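Local atomic coordinates of ABC transporter substrate-binding protein (Bradyrhizobium japonicum, PDB entry 4I1D), a protein that probably binds a small solute in the periplasm for uptake by an ABC transporter, and is seen with d-malate in its ligand pocket. Residues F104-L109 with Q287-P292; A120-V125 with S220-Q225; P143-E148 with Q225-S230; K160-D165 with L300-W305. All blocks are in the same frame, centred on the assembly; numbering follows the deposited sequence.

Interaction 1: F104-L109 with Q287-P292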
loop_
_atom_site.group_PDB
_atom_site.type_symbol
_atom_site.label_atom_id
_atom_site.label_comp_id
_atom_site.label_asym_id
_atom_site.label_seq_id
_atom_site.Cartn_x
_atom_site.Cartn_y
_atom_site.Cartn_z
ATOM N N PHE A 104 -8.069 44.189 -3.697
ATOM C CA PHE A 104 -6.741 43.944 -3.151
ATOM C C PHE A 104 -6.815 43.535 -1.688
ATOM O O PHE A 104 -7.590 44.112 -0.919
ATOM C CB PHE A 104 -5.876 45.185 -3.278
ATOM C CG PHE A 104 -5.456 45.486 -4.675
ATOM C CD1 PHE A 104 -6.246 46.277 -5.488
ATOM C CD2 PHE A 104 -4.259 44.986 -5.176
ATOM C CE1 PHE A 104 -5.854 46.568 -6.783
ATOM C CE2 PHE A 104 -3.865 45.263 -6.469
ATOM C CZ PHE A 104 -4.667 46.055 -7.280
ATOM N N TYR A 105 -6.015 42.529 -1.322
ATOM C CA TYR A 105 -5.855 42.107 0.067
ATOM C C TYR A 105 -4.385 41.930 0.384
ATOM O O TYR A 105 -3.563 41.839 -0.525
ATOM C CB TYR A 105 -6.588 40.793 0.326
ATOM C CG TYR A 105 -6.127 39.612 -0.510
ATOM C CD1 TYR A 105 -5.326 38.614 0.033
ATOM C CD2 TYR A 105 -6.513 39.483 -1.830
ATOM C CE1 TYR A 105 -4.927 37.512 -0.730
ATOM C CE2 TYR A 105 -6.113 38.397 -2.597
ATOM C CZ TYR A 105 -5.328 37.415 -2.044
ATOM O OH TYR A 105 -4.952 36.344 -2.825
ATOM N N SER A 106 -4.056 41.859 1.671
ATOM C CA SER A 106 -2.667 41.698 2.083
ATOM C C SER A 106 -2.465 40.507 3.007
ATOM O O SER A 106 -3.336 40.181 3.818
ATOM C CB SER A 106 -2.165 42.962 2.777
ATOM O OG SER A 106 -2.287 44.088 1.929
ATOM N N SER A 107 -1.308 39.862 2.868
ATOM C CA SER A 107 -0.811 38.962 3.897
ATOM C C SER A 107 0.053 39.822 4.799
ATOM O O SER A 107 0.973 40.465 4.327
ATOM C CB SER A 107 0.022 37.835 3.287
ATOM O OG SER A 107 -0.796 36.973 2.509
ATOM N N VAL A 108 -0.255 39.853 6.090
ATOM C CA VAL A 108 0.426 40.764 7.006
ATOM C C VAL A 108 0.973 40.071 8.255
ATOM O O VAL A 108 0.535 38.978 8.629
ATOM C CB VAL A 108 -0.497 41.944 7.440
ATOM C CG1 VAL A 108 -0.806 42.858 6.258
ATOM C CG2 VAL A 108 -1.787 41.418 8.067
ATOM N N LEU A 109 1.950 40.716 8.881
ATOM C CA LEU A 109 2.393 40.348 10.211
ATOM C C LEU A 109 1.315 40.770 11.220
ATOM O O LEU A 109 1.098 41.963 11.459
ATOM C CB LEU A 109 3.727 41.042 10.520
ATOM C CG LEU A 109 4.361 40.835 11.903
ATOM C CD1 LEU A 109 4.388 39.370 12.262
ATOM C CD2 LEU A 109 5.779 41.435 11.990
ATOM N N GLN A 287 -7.058 52.547 6.086
ATOM C CA GLN A 287 -7.021 51.201 6.651
ATOM C C GLN A 287 -6.945 50.135 5.572
ATOM O O GLN A 287 -6.882 48.941 5.878
ATOM C CB GLN A 287 -8.251 50.956 7.530
ATOM C CG GLN A 287 -8.310 51.856 8.763
ATOM C CD GLN A 287 -9.676 51.869 9.430
ATOM O OE1 GLN A 287 -10.682 51.479 8.830
ATOM N NE2 GLN A 287 -9.718 52.325 10.679
ATOM N N LEU A 288 -6.948 50.560 4.313
ATOM C CA LEU A 288 -7.077 49.618 3.204
ATOM C C LEU A 288 -5.722 49.202 2.660
ATOM O O LEU A 288 -4.773 49.988 2.680
ATOM C CB LEU A 288 -7.943 50.206 2.080
ATOM C CG LEU A 288 -9.355 50.665 2.455
ATOM C CD1 LEU A 288 -10.042 51.309 1.268
ATOM C CD2 LEU A 288 -10.188 49.518 2.990
ATOM N N PRO A 289 -5.629 47.955 2.173
ATOM C CA PRO A 289 -4.374 47.378 1.655
ATOM C C PRO A 289 -3.784 48.145 0.470
ATOM O O PRO A 289 -2.566 48.287 0.392
ATOM C CB PRO A 289 -4.787 45.965 1.222
ATOM C CG PRO A 289 -6.004 45.642 2.111
ATOM C CD PRO A 289 -6.728 46.970 2.210
ATOM N N SER A 290 -4.625 48.646 -0.427
ATOM C CA SER A 290 -4.136 49.309 -1.636
ATOM C C SER A 290 -4.148 50.836 -1.581
ATOM O O SER A 290 -3.919 51.501 -2.597
ATOM C CB SER A 290 -4.926 48.837 -2.853
ATOM O OG SER A 290 -6.320 48.954 -2.628
ATOM N N GLU A 291 -4.427 51.396 -0.411
ATOM C CA GLU A 291 -4.310 52.839 -0.246
ATOM C C GLU A 291 -2.838 53.185 -0.466
ATOM O O GLU A 291 -1.954 52.511 0.071
ATOM C CB GLU A 291 -4.776 53.264 1.145
ATOM C CG GLU A 291 -4.908 54.776 1.331
ATOM C CD GLU A 291 -3.908 55.332 2.329
ATOM O OE1 GLU A 291 -4.070 56.498 2.754
ATOM O OE2 GLU A 291 -2.958 54.605 2.690
ATOM N N PRO A 292 -2.567 54.220 -1.276
ATOM C CA PRO A 292 -1.194 54.541 -1.684
ATOM C C PRO A 292 -0.149 54.454 -0.564
ATOM O O PRO A 292 0.897 53.835 -0.778
ATOM C CB PRO A 292 -1.325 55.964 -2.219
ATOM C CG PRO A 292 -2.701 55.962 -2.836
ATOM C CD PRO A 292 -3.550 55.113 -1.919
#
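Phe104 and Ser106, on one side of strand 100-112, meet Pro289 and Ser290 of the loop between helices 282-285 and 292-295. The contact is by van der Waals touch, with no hydrogen bond crossing between the segments. Phe104 CB points toward the loop and is 3.8 Å from Ser290 CB. CG is held beside the residue's own backbone N and anti to the carbonyl carbon (chi1 -72°), which lays the CG-CD1 side of the ring along the side chain of Ser290; Ser290 CB also approaches the Phe104 ring obliquely. Replacing Phe104 by an alanine would remove CG and CD1 from beside Ser290, whose CB and OG would probably keep only the contact to CB. Pro289 presses its pyrrolidine ring against the strand backbone, CG lying 3.7 Å from Phe104 O and 4.1 Å from Tyr105 CA. Such a periplasmic binding protein has two lobes joined by crossing strands, and here strand 100-112 pairs antiparallel with strand 219-235, while Leu288 to Glu291 form a type I beta turn beside it. Tyr105, pointing away from that turn, meets Trp205 of the d-malate pocket edge-to-face. Among the polar groups, Ser106 OG touches Pro289 CB at 3.2 Å but is hydrogen-bonded to Gln298 OE1.

Interaction 2: A120-V125 with S220-Q225. With SO4 (sulfate ion), chain K.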
loop_
_atom_site.group_PDB
_atom_site.type_symbol
_atom_site.label_atom_id
_atom_site.label_comp_id
_atom_site.label_asym_id
_atom_site.label_seq_id
_atom_site.Cartn_x
_atom_site.Cartn_y
_atom_site.Cartn_z
ATOM N N ALA A 120 5.790 45.894 19.497
ATOM C CA ALA A 120 5.408 44.758 18.669
ATOM C C ALA A 120 6.333 44.566 17.469
ATOM O O ALA A 120 6.865 45.538 16.915
ATOM C CB ALA A 120 3.967 44.923 18.195
ATOM N N PRO A 121 6.513 43.303 17.050
ATOM C CA PRO A 121 7.269 43.047 15.824
ATOM C C PRO A 121 6.657 43.852 14.684
ATOM O O PRO A 121 5.446 44.057 14.670
ATOM C CB PRO A 121 7.081 41.544 15.604
ATOM C CG PRO A 121 5.867 41.184 16.393
ATOM C CD PRO A 121 5.902 42.079 17.586
ATOM N N ASN A 122 7.487 44.309 13.754
ATOM C CA ASN A 122 7.070 45.285 12.758
ATOM C C ASN A 122 7.642 45.000 11.368
ATOM O O ASN A 122 7.540 45.827 10.457
ATOM C CB ASN A 122 7.483 46.686 13.220
ATOM C CG ASN A 122 6.862 47.778 12.377
ATOM O OD1 ASN A 122 7.561 48.592 11.762
ATOM N ND2 ASN A 122 5.540 47.791 12.333
ATOM N N SER A 123 8.240 43.824 11.213
ATOM C CA SER A 123 8.824 43.408 9.944
ATOM C C SER A 123 9.060 41.905 9.998
ATOM O O SER A 123 8.968 41.296 11.064
ATOM C CB SER A 123 10.149 44.122 9.713
ATOM O OG SER A 123 11.114 43.677 10.661
ATOM N N TRP A 124 9.368 41.297 8.859
ATOM C CA TRP A 124 9.672 39.875 8.876
ATOM C C TRP A 124 11.009 39.629 9.595
ATOM O O TRP A 124 11.210 38.586 10.215
ATOM C CB TRP A 124 9.594 39.267 7.468
ATOM C CG TRP A 124 8.228 39.479 6.917
ATOM C CD1 TRP A 124 7.877 40.269 5.863
ATOM C CD2 TRP A 124 7.005 38.968 7.463
ATOM N NE1 TRP A 124 6.506 40.258 5.700
ATOM C CE2 TRP A 124 5.952 39.463 6.672
ATOM C CE3 TRP A 124 6.703 38.111 8.531
ATOM C CZ2 TRP A 124 4.617 39.133 6.913
ATOM C CZ3 TRP A 124 5.378 37.798 8.778
ATOM C CH2 TRP A 124 4.354 38.305 7.969
ATOM N N VAL A 125 11.896 40.617 9.556
ATOM C CA VAL A 125 13.137 40.536 10.317
ATOM C C VAL A 125 12.811 40.310 11.800
ATOM O O VAL A 125 13.355 39.407 12.436
ATOM C CB VAL A 125 13.974 41.806 10.143
ATOM C CG1 VAL A 125 15.345 41.648 10.812
ATOM C CG2 VAL A 125 14.122 42.128 8.667
ATOM N N SER A 220 -3.661 42.912 16.524
ATOM C CA SER A 220 -3.551 43.932 15.493
ATOM C C SER A 220 -2.551 43.473 14.443
ATOM O O SER A 220 -2.128 42.312 14.440
ATOM C CB SER A 220 -3.100 45.264 16.103
ATOM O OG SER A 220 -3.076 46.292 15.128
ATOM N N PHE A 221 -2.171 44.382 13.554
ATOM C CA PHE A 221 -1.231 44.052 12.492
ATOM C C PHE A 221 -0.635 45.310 11.901
ATOM O O PHE A 221 -1.109 46.414 12.157
ATOM C CB PHE A 221 -1.904 43.219 11.391
ATOM C CG PHE A 221 -2.796 44.015 10.472
ATOM C CD1 PHE A 221 -4.148 44.160 10.746
ATOM C CD2 PHE A 221 -2.285 44.602 9.322
ATOM C CE1 PHE A 221 -4.980 44.885 9.890
ATOM C CE2 PHE A 221 -3.106 45.331 8.463
ATOM C CZ PHE A 221 -4.457 45.471 8.747
ATOM N N THR A 222 0.413 45.134 11.109
ATOM C CA THR A 222 1.027 46.249 10.405
ATOM C C THR A 222 1.006 45.958 8.918
ATOM O O THR A 222 1.040 44.796 8.509
ATOM C CB THR A 222 2.492 46.458 10.838
ATOM O OG1 THR A 222 3.056 47.541 10.088
ATOM C CG2 THR A 222 3.307 45.202 10.569
ATOM N N TYR A 223 0.937 47.005 8.104
ATOM C CA TYR A 223 1.077 46.823 6.666
ATOM C C TYR A 223 2.563 46.819 6.285
ATOM O O TYR A 223 2.936 46.430 5.173
ATOM C CB TYR A 223 0.308 47.889 5.881
ATOM C CG TYR A 223 -1.180 47.600 5.719
ATOM C CD1 TYR A 223 -1.623 46.505 4.977
ATOM C CD2 TYR A 223 -2.133 48.436 6.288
ATOM C CE1 TYR A 223 -2.973 46.233 4.826
ATOM C CE2 TYR A 223 -3.496 48.181 6.137
ATOM C CZ TYR A 223 -3.907 47.083 5.407
ATOM O OH TYR A 223 -5.254 46.843 5.262
ATOM N N ASN A 224 3.417 47.236 7.212
ATOM C CA ASN A 224 4.847 47.259 6.901
ATOM C C ASN A 224 5.345 45.888 6.454
ATOM O O ASN A 224 5.183 44.899 7.165
ATOM C CB ASN A 224 5.675 47.765 8.075
ATOM C CG ASN A 224 7.094 48.104 7.670
ATOM O OD1 ASN A 224 7.318 48.740 6.637
ATOM N ND2 ASN A 224 8.063 47.669 8.470
ATOM N N GLN A 225 5.933 45.839 5.264
ATOM C CA GLN A 225 6.439 44.592 4.686
ATOM C C GLN A 225 5.333 43.578 4.424
ATOM O O GLN A 225 5.600 42.382 4.278
ATOM C CB GLN A 225 7.536 43.964 5.556
ATOM C CG GLN A 225 8.798 44.819 5.671
ATOM C CD GLN A 225 10.049 43.988 5.915
ATOM O OE1 GLN A 225 10.004 42.956 6.590
ATOM N NE2 GLN A 225 11.170 44.424 5.344
HETATM S S SO4 K . 3.031 50.711 11.198
HETATM O O1 SO4 K . 2.747 52.005 11.813
HETATM O O2 SO4 K . 1.878 50.280 10.398
HETATM O O3 SO4 K . 4.225 50.828 10.354
HETATM O O4 SO4 K . 3.258 49.745 12.268
#
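The segments approach at 33° between the CA 122-125 and CA 222-225 directions, with Ser123 CA and Gln225 CA 5.9 Å apart. Two local motifs set this surface contact: Ser123 is the N-cap of helix 124-128, and Thr222 OG1 accepts from Asn224 N in an ST turn just before the chain turns a corner at Asn224 and Gln225. Gln225 grips Trp124 twice. Its side-chain OE1 accepts a hydrogen bond from Trp124 N in the first turn of the helix (2.9 Å), and its backbone O receives the indole NE1 at 2.7 Å, from above the carbonyl plane. The indole and the Gln225 amide run past each other in opposite senses, their planes 25° apart. A leucine in place of Trp124 would remove the indole N-H and is likely to leave Gln225 O without this partner. The side chains of Asn122 and Asn224 cross at about a right angle. With CG anti to the backbone N (chi1 -166°), Asn224 extends its amide to the neighbouring backbone, where ND2 donates to Asn122 O at 2.8 Å. A sulfate, probably from the crystallisation liquor, sits beside Thr222, and Asn122 ND2 makes a weak bond of 3.0 Å to its O4.

Interaction 3: P143-E148 with Q225-S230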
loop_
_atom_site.group_PDB
_atom_site.type_symbol
_atom_site.label_atom_id
_atom_site.label_comp_id
_atom_site.label_asym_id
_atom_site.label_seq_id
_atom_site.Cartn_x
_atom_site.Cartn_y
_atom_site.Cartn_z
ATOM N N PRO A 143 3.508 28.120 -0.158
ATOM C CA PRO A 143 4.673 28.897 -0.612
ATOM C C PRO A 143 4.357 30.361 -0.918
ATOM O O PRO A 143 5.204 31.220 -0.672
ATOM C CB PRO A 143 5.128 28.155 -1.876
ATOM C CG PRO A 143 3.902 27.370 -2.326
ATOM C CD PRO A 143 3.172 27.009 -1.068
ATOM N N ILE A 144 3.159 30.647 -1.419
ATOM C CA ILE A 144 2.801 32.009 -1.820
ATOM C C ILE A 144 2.804 32.989 -0.639
ATOM O O ILE A 144 2.211 32.707 0.396
ATOM C CB ILE A 144 1.422 32.033 -2.482
ATOM C CG1 ILE A 144 1.380 31.032 -3.633
ATOM C CG2 ILE A 144 1.088 33.432 -2.981
ATOM C CD1 ILE A 144 2.183 31.463 -4.807
ATOM N N ALA A 145 3.451 34.141 -0.823
ATOM C CA ALA A 145 3.631 35.161 0.223
ATOM C C ALA A 145 4.642 34.723 1.280
ATOM O O ALA A 145 5.420 35.534 1.773
ATOM C CB ALA A 145 2.302 35.529 0.881
ATOM N N THR A 146 4.622 33.440 1.628
ATOM C CA THR A 146 5.562 32.901 2.607
ATOM C C THR A 146 7.020 33.059 2.143
ATOM O O THR A 146 7.876 33.536 2.905
ATOM C CB THR A 146 5.250 31.419 2.913
ATOM O OG1 THR A 146 3.866 31.287 3.262
ATOM C CG2 THR A 146 6.110 30.899 4.061
ATOM N N LEU A 147 7.304 32.667 0.899
ATOM C CA LEU A 147 8.653 32.818 0.350
ATOM C C LEU A 147 9.065 34.280 0.384
ATOM O O LEU A 147 10.178 34.599 0.790
ATOM C CB LEU A 147 8.731 32.311 -1.086
ATOM C CG LEU A 147 8.493 30.818 -1.281
ATOM C CD1 LEU A 147 8.901 30.417 -2.683
ATOM C CD2 LEU A 147 9.274 30.019 -0.252
ATOM N N GLU A 148 8.178 35.171 -0.053
ATOM C CA GLU A 148 8.499 36.607 -0.023
ATOM C C GLU A 148 8.906 37.074 1.381
ATOM O O GLU A 148 9.905 37.777 1.544
ATOM C CB GLU A 148 7.332 37.451 -0.547
ATOM C CG GLU A 148 7.133 37.386 -2.059
ATOM C CD GLU A 148 6.256 36.222 -2.524
ATOM O OE1 GLU A 148 5.833 36.253 -3.701
ATOM O OE2 GLU A 148 5.986 35.286 -1.731
ATOM N N GLN A 225 5.933 45.839 5.264
ATOM C CA GLN A 225 6.439 44.592 4.686
ATOM C C GLN A 225 5.333 43.578 4.424
ATOM O O GLN A 225 5.600 42.382 4.278
ATOM C CB GLN A 225 7.536 43.964 5.556
ATOM C CG GLN A 225 8.798 44.819 5.671
ATOM C CD GLN A 225 10.049 43.988 5.915
ATOM O OE1 GLN A 225 10.004 42.956 6.590
ATOM N NE2 GLN A 225 11.170 44.424 5.344
ATOM N N GLY A 226 4.093 44.052 4.366
ATOM C CA GLY A 226 2.990 43.186 3.989
ATOM C C GLY A 226 3.162 42.765 2.545
ATOM O O GLY A 226 3.868 43.427 1.784
ATOM N N ILE A 227 2.544 41.652 2.168
ATOM C CA ILE A 227 2.522 41.238 0.772
ATOM C C ILE A 227 1.166 41.606 0.144
ATOM O O ILE A 227 0.119 41.047 0.500
ATOM C CB ILE A 227 2.799 39.732 0.613
ATOM C CG1 ILE A 227 4.168 39.367 1.191
ATOM C CG2 ILE A 227 2.731 39.345 -0.851
ATOM C CD1 ILE A 227 4.170 39.227 2.688
ATOM N N LEU A 228 1.198 42.566 -0.777
ATOM C CA LEU A 228 -0.020 43.101 -1.384
ATOM C C LEU A 228 -0.441 42.245 -2.576
ATOM O O LEU A 228 0.327 42.058 -3.527
ATOM C CB LEU A 228 0.189 44.550 -1.821
ATOM C CG LEU A 228 -1.015 45.220 -2.478
ATOM C CD1 LEU A 228 -2.278 45.095 -1.602
ATOM C CD2 LEU A 228 -0.685 46.666 -2.760
ATOM N N GLN A 229 -1.660 41.728 -2.513
ATOM C CA GLN A 229 -2.143 40.779 -3.504
ATOM C C GLN A 229 -3.524 41.177 -4.003
ATOM O O GLN A 229 -4.110 42.137 -3.503
ATOM C CB GLN A 229 -2.195 39.386 -2.886
ATOM C CG GLN A 229 -0.833 38.897 -2.403
ATOM C CD GLN A 229 -0.959 37.826 -1.329
ATOM O OE1 GLN A 229 -0.663 38.062 -0.149
ATOM N NE2 GLN A 229 -1.412 36.650 -1.731
ATOM N N SER A 230 -4.046 40.434 -4.977
ATOM C CA SER A 230 -5.360 40.743 -5.530
ATOM C C SER A 230 -6.045 39.525 -6.132
ATOM O O SER A 230 -5.387 38.581 -6.581
ATOM C CB SER A 230 -5.222 41.802 -6.628
ATOM O OG SER A 230 -4.599 41.242 -7.775
#
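Strand 219-235, part of the central mixed sheet of this periplasmic binding protein, here meets the start of helix 146-153, at whose N-cap position Ala145 stands. The contact is buried and made by van der Waals touch: no hydrogen bond is established between the segments. Ile227 supplies the main surface. Its CG1 branch, anti to the carbonyl carbon (chi1 -59°), runs out to the helix start, where CD1 lies 4.0 Å from Ala145 O and CG1 is 4.1 Å from Glu148 CB. The other branch, CG2, faces the methyl of Ala145 at 4.2 Å. Ile227 thus fits against both the N-cap Ala145 and Glu148 of the first turn, each directed at the strand. Two residues on, Gln229 points the same way, as alternate residues of a strand do, and its side-chain end lies near Ala145 CB and Ile144 CG2. These separations are ordinary van der Waals distances, with no sign of strain. The carboxylate of Glu148 turns aside through a bend at chi2 (87°), and OE1 is hydrogen-bonded to both Tyr162 OH and Trp306 NE1. Around the contact, Trp306 of helix 303-306 packs on Ile144, Met301 touches Ile227 and Ile144, and strand 100-112 runs alongside, with Ser107 against Ala145.

Interaction 4: K160-D165 with L300-W305. With SO4 (sulfate ion), chain H.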
loop_
_atom_site.group_PDB
_atom_site.type_symbol
_atom_site.label_atom_id
_atom_site.label_comp_id
_atom_site.label_asym_id
_atom_site.label_seq_id
_atom_site.Cartn_x
_atom_site.Cartn_y
_atom_site.Cartn_z
ATOM N N LYS A 160 12.505 44.771 -4.260
ATOM C CA LYS A 160 13.602 44.117 -4.969
ATOM C C LYS A 160 13.504 42.586 -4.933
ATOM O O LYS A 160 14.483 41.891 -5.184
ATOM C CB LYS A 160 14.941 44.551 -4.370
ATOM C CG LYS A 160 15.231 46.043 -4.467
ATOM C CD LYS A 160 15.588 46.464 -5.889
ATOM C CE LYS A 160 16.158 47.880 -5.918
ATOM N NZ LYS A 160 16.656 48.271 -7.267
ATOM N N LEU A 161 12.322 42.064 -4.631
ATOM C CA LEU A 161 12.154 40.627 -4.437
ATOM C C LEU A 161 12.254 39.779 -5.705
ATOM O O LEU A 161 12.869 38.713 -5.696
ATOM C CB LEU A 161 10.819 40.345 -3.745
ATOM C CG LEU A 161 10.808 40.679 -2.258
ATOM C CD1 LEU A 161 9.396 40.797 -1.755
ATOM C CD2 LEU A 161 11.568 39.613 -1.502
ATOM N N TYR A 162 11.630 40.235 -6.786
ATOM C CA TYR A 162 11.473 39.403 -7.979
ATOM C C TYR A 162 12.592 39.620 -9.002
ATOM O O TYR A 162 13.094 40.731 -9.152
ATOM C CB TYR A 162 10.083 39.624 -8.603
ATOM C CG TYR A 162 8.942 39.272 -7.666
ATOM C CD1 TYR A 162 8.528 37.956 -7.509
ATOM C CD2 TYR A 162 8.288 40.253 -6.931
ATOM C CE1 TYR A 162 7.494 37.620 -6.650
ATOM C CE2 TYR A 162 7.241 39.929 -6.061
ATOM C CZ TYR A 162 6.852 38.612 -5.926
ATOM O OH TYR A 162 5.820 38.280 -5.073
ATOM N N PRO A 163 13.017 38.547 -9.686
ATOM C CA PRO A 163 12.587 37.154 -9.497
ATOM C C PRO A 163 13.072 36.600 -8.159
ATOM O O PRO A 163 14.167 36.954 -7.736
ATOM C CB PRO A 163 13.275 36.420 -10.652
ATOM C CG PRO A 163 14.481 37.284 -10.989
ATOM C CD PRO A 163 14.016 38.687 -10.765
ATOM N N LEU A 164 12.277 35.757 -7.500
ATOM C CA LEU A 164 12.615 35.310 -6.150
ATOM C C LEU A 164 13.858 34.430 -6.130
ATOM O O LEU A 164 14.011 33.546 -6.964
ATOM C CB LEU A 164 11.450 34.556 -5.499
ATOM C CG LEU A 164 10.139 35.314 -5.260
ATOM C CD1 LEU A 164 9.147 34.436 -4.522
ATOM C CD2 LEU A 164 10.354 36.617 -4.497
ATOM N N ASP A 165 14.749 34.681 -5.174
ATOM C CA ASP A 165 15.846 33.760 -4.908
ATOM C C ASP A 165 15.287 32.633 -4.040
ATOM O O ASP A 165 15.230 32.748 -2.807
ATOM C CB ASP A 165 16.984 34.474 -4.184
ATOM C CG ASP A 165 18.203 33.582 -3.964
ATOM O OD1 ASP A 165 18.076 32.340 -4.076
ATOM O OD2 ASP A 165 19.291 34.135 -3.670
ATOM N N LEU A 300 4.599 44.223 -3.597
ATOM C CA LEU A 300 3.544 43.975 -4.546
ATOM C C LEU A 300 3.795 42.623 -5.204
ATOM O O LEU A 300 4.755 42.458 -5.960
ATOM C CB LEU A 300 3.522 45.091 -5.592
ATOM C CG LEU A 300 2.379 45.014 -6.600
ATOM C CD1 LEU A 300 1.002 45.058 -5.900
ATOM C CD2 LEU A 300 2.522 46.143 -7.606
HETATM N N MSE A 301 2.948 41.649 -4.909
HETATM C CA MSE A 301 3.130 40.317 -5.484
HETATM C C MSE A 301 3.183 40.350 -7.011
HETATM O O MSE A 301 2.331 40.964 -7.658
HETATM C CB MSE A 301 2.032 39.357 -5.032
HETATM C CG MSE A 301 2.107 38.005 -5.751
HETATM SE SE MSE A 301 1.226 36.572 -4.762
HETATM C CE MSE A 301 2.258 36.744 -3.116
ATOM N N SER A 302 4.193 39.694 -7.576
ATOM C CA SER A 302 4.308 39.523 -9.027
ATOM C C SER A 302 3.653 38.219 -9.484
ATOM O O SER A 302 4.231 37.132 -9.354
ATOM C CB SER A 302 5.787 39.536 -9.458
ATOM O OG SER A 302 5.926 39.280 -10.846
ATOM N N TYR A 303 2.439 38.333 -10.010
ATOM C CA TYR A 303 1.733 37.196 -10.587
ATOM C C TYR A 303 2.397 36.671 -11.855
ATOM O O TYR A 303 2.289 35.490 -12.163
ATOM C CB TYR A 303 0.252 37.543 -10.808
ATOM C CG TYR A 303 -0.410 37.755 -9.478
ATOM C CD1 TYR A 303 -0.582 36.688 -8.601
ATOM C CD2 TYR A 303 -0.791 39.024 -9.060
ATOM C CE1 TYR A 303 -1.159 36.871 -7.358
ATOM C CE2 TYR A 303 -1.362 39.219 -7.823
ATOM C CZ TYR A 303 -1.548 38.141 -6.972
ATOM O OH TYR A 303 -2.126 38.331 -5.729
ATOM N N ALA A 304 3.095 37.543 -12.573
ATOM C CA ALA A 304 3.890 37.106 -13.711
ATOM C C ALA A 304 4.985 36.141 -13.248
ATOM O O ALA A 304 5.254 35.145 -13.906
ATOM C CB ALA A 304 4.500 38.302 -14.445
ATOM N N TRP A 305 5.614 36.426 -12.114
ATOM C CA TRP A 305 6.641 35.506 -11.613
ATOM C C TRP A 305 6.023 34.189 -11.138
ATOM O O TRP A 305 6.483 33.114 -11.537
ATOM C CB TRP A 305 7.514 36.116 -10.508
ATOM C CG TRP A 305 8.649 35.169 -10.109
ATOM C CD1 TRP A 305 9.892 35.084 -10.681
ATOM C CD2 TRP A 305 8.613 34.161 -9.084
ATOM N NE1 TRP A 305 10.631 34.094 -10.068
ATOM C CE2 TRP A 305 9.868 33.515 -9.085
ATOM C CE3 TRP A 305 7.644 33.748 -8.165
ATOM C CZ2 TRP A 305 10.176 32.479 -8.208
ATOM C CZ3 TRP A 305 7.956 32.717 -7.285
ATOM C CH2 TRP A 305 9.212 32.098 -7.314
HETATM S S SO4 H . 2.635 41.113 -12.297
HETATM O O1 SO4 H . 1.919 41.583 -11.110
HETATM O O2 SO4 H . 1.693 41.025 -13.411
HETATM O O3 SO4 H . 3.739 42.018 -12.619
HETATM O O4 SO4 H . 3.202 39.794 -12.033
HETATM O O HOH W 1 13.403 32.861 -9.658
#
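Tyr162 and Trp305 lie against each other at the middle of this contact, and smaller side chains fill the angles around their rings. One bump is Ser302 CB, which rests over the Tyr162 ring 3.5 Å from its centroid and only 4° off the ring normal, a CH-pi contact placed almost squarely on the face. Leu164 does the same to the indole: its CG stands over the face, 3.9 Å from the centroid of the six-membered ring of Trp305, while CD1 reaches CZ3 at 3.5 Å. Each segment thus lends an aromatic ring to a small or branched group of the other. The two rings are themselves oblique, planes at 50°, and Trp305 CB fits beside Tyr162 CD1 at 3.7 Å. Pro163, after a cis peptide bond, brings CB alongside the pyrrole part of the indole, 3.6 Å from Trp305 CD1. The indole is swung there because CG lies anti to the backbone N of Trp305 (chi1 -175°). At the ring edge a water accepts from Trp305 NE1 and donates to Leu164 O, joining the segments. The phenol end of Tyr162 lies beside Met301 CA, its OH directed on to Glu148. Ser302 serves the helix as well as the packing, since OG accepts from Trp305 N at 3.1 Å; a sulfate modelled at this helix start is doubtfully placed. The arrangement is that of a serine N-cap at the start of helix 303-306, packed against the loop leading into helix 166-176.

How the interactions relate
Interaction 3 is the buried one, interactions 1 and 4 are partly buried, and interaction 2 lies at the surface. Interactions 2 and 3 both use strand 219-235 and share Gln225, while interaction 1 sits on its antiparallel neighbour, strand 100-112; Tyr105 O to Gln229 N, 2.8 Å, is probably one of the bonds between them. Surface interaction 2 relies on amide and indole hydrogen bonds, whereas in the others no direct bond between the segments is established: 1 and 3 rest on van der Waals packing, and 4 adds CH-pi contacts and a bridging water. Interaction 4 meets interaction 3 at several places, among them Ile227 CG2 with Met301 CE and a probable bond of Tyr303 OH with Ser230 N, but does not touch interaction 1 or 2.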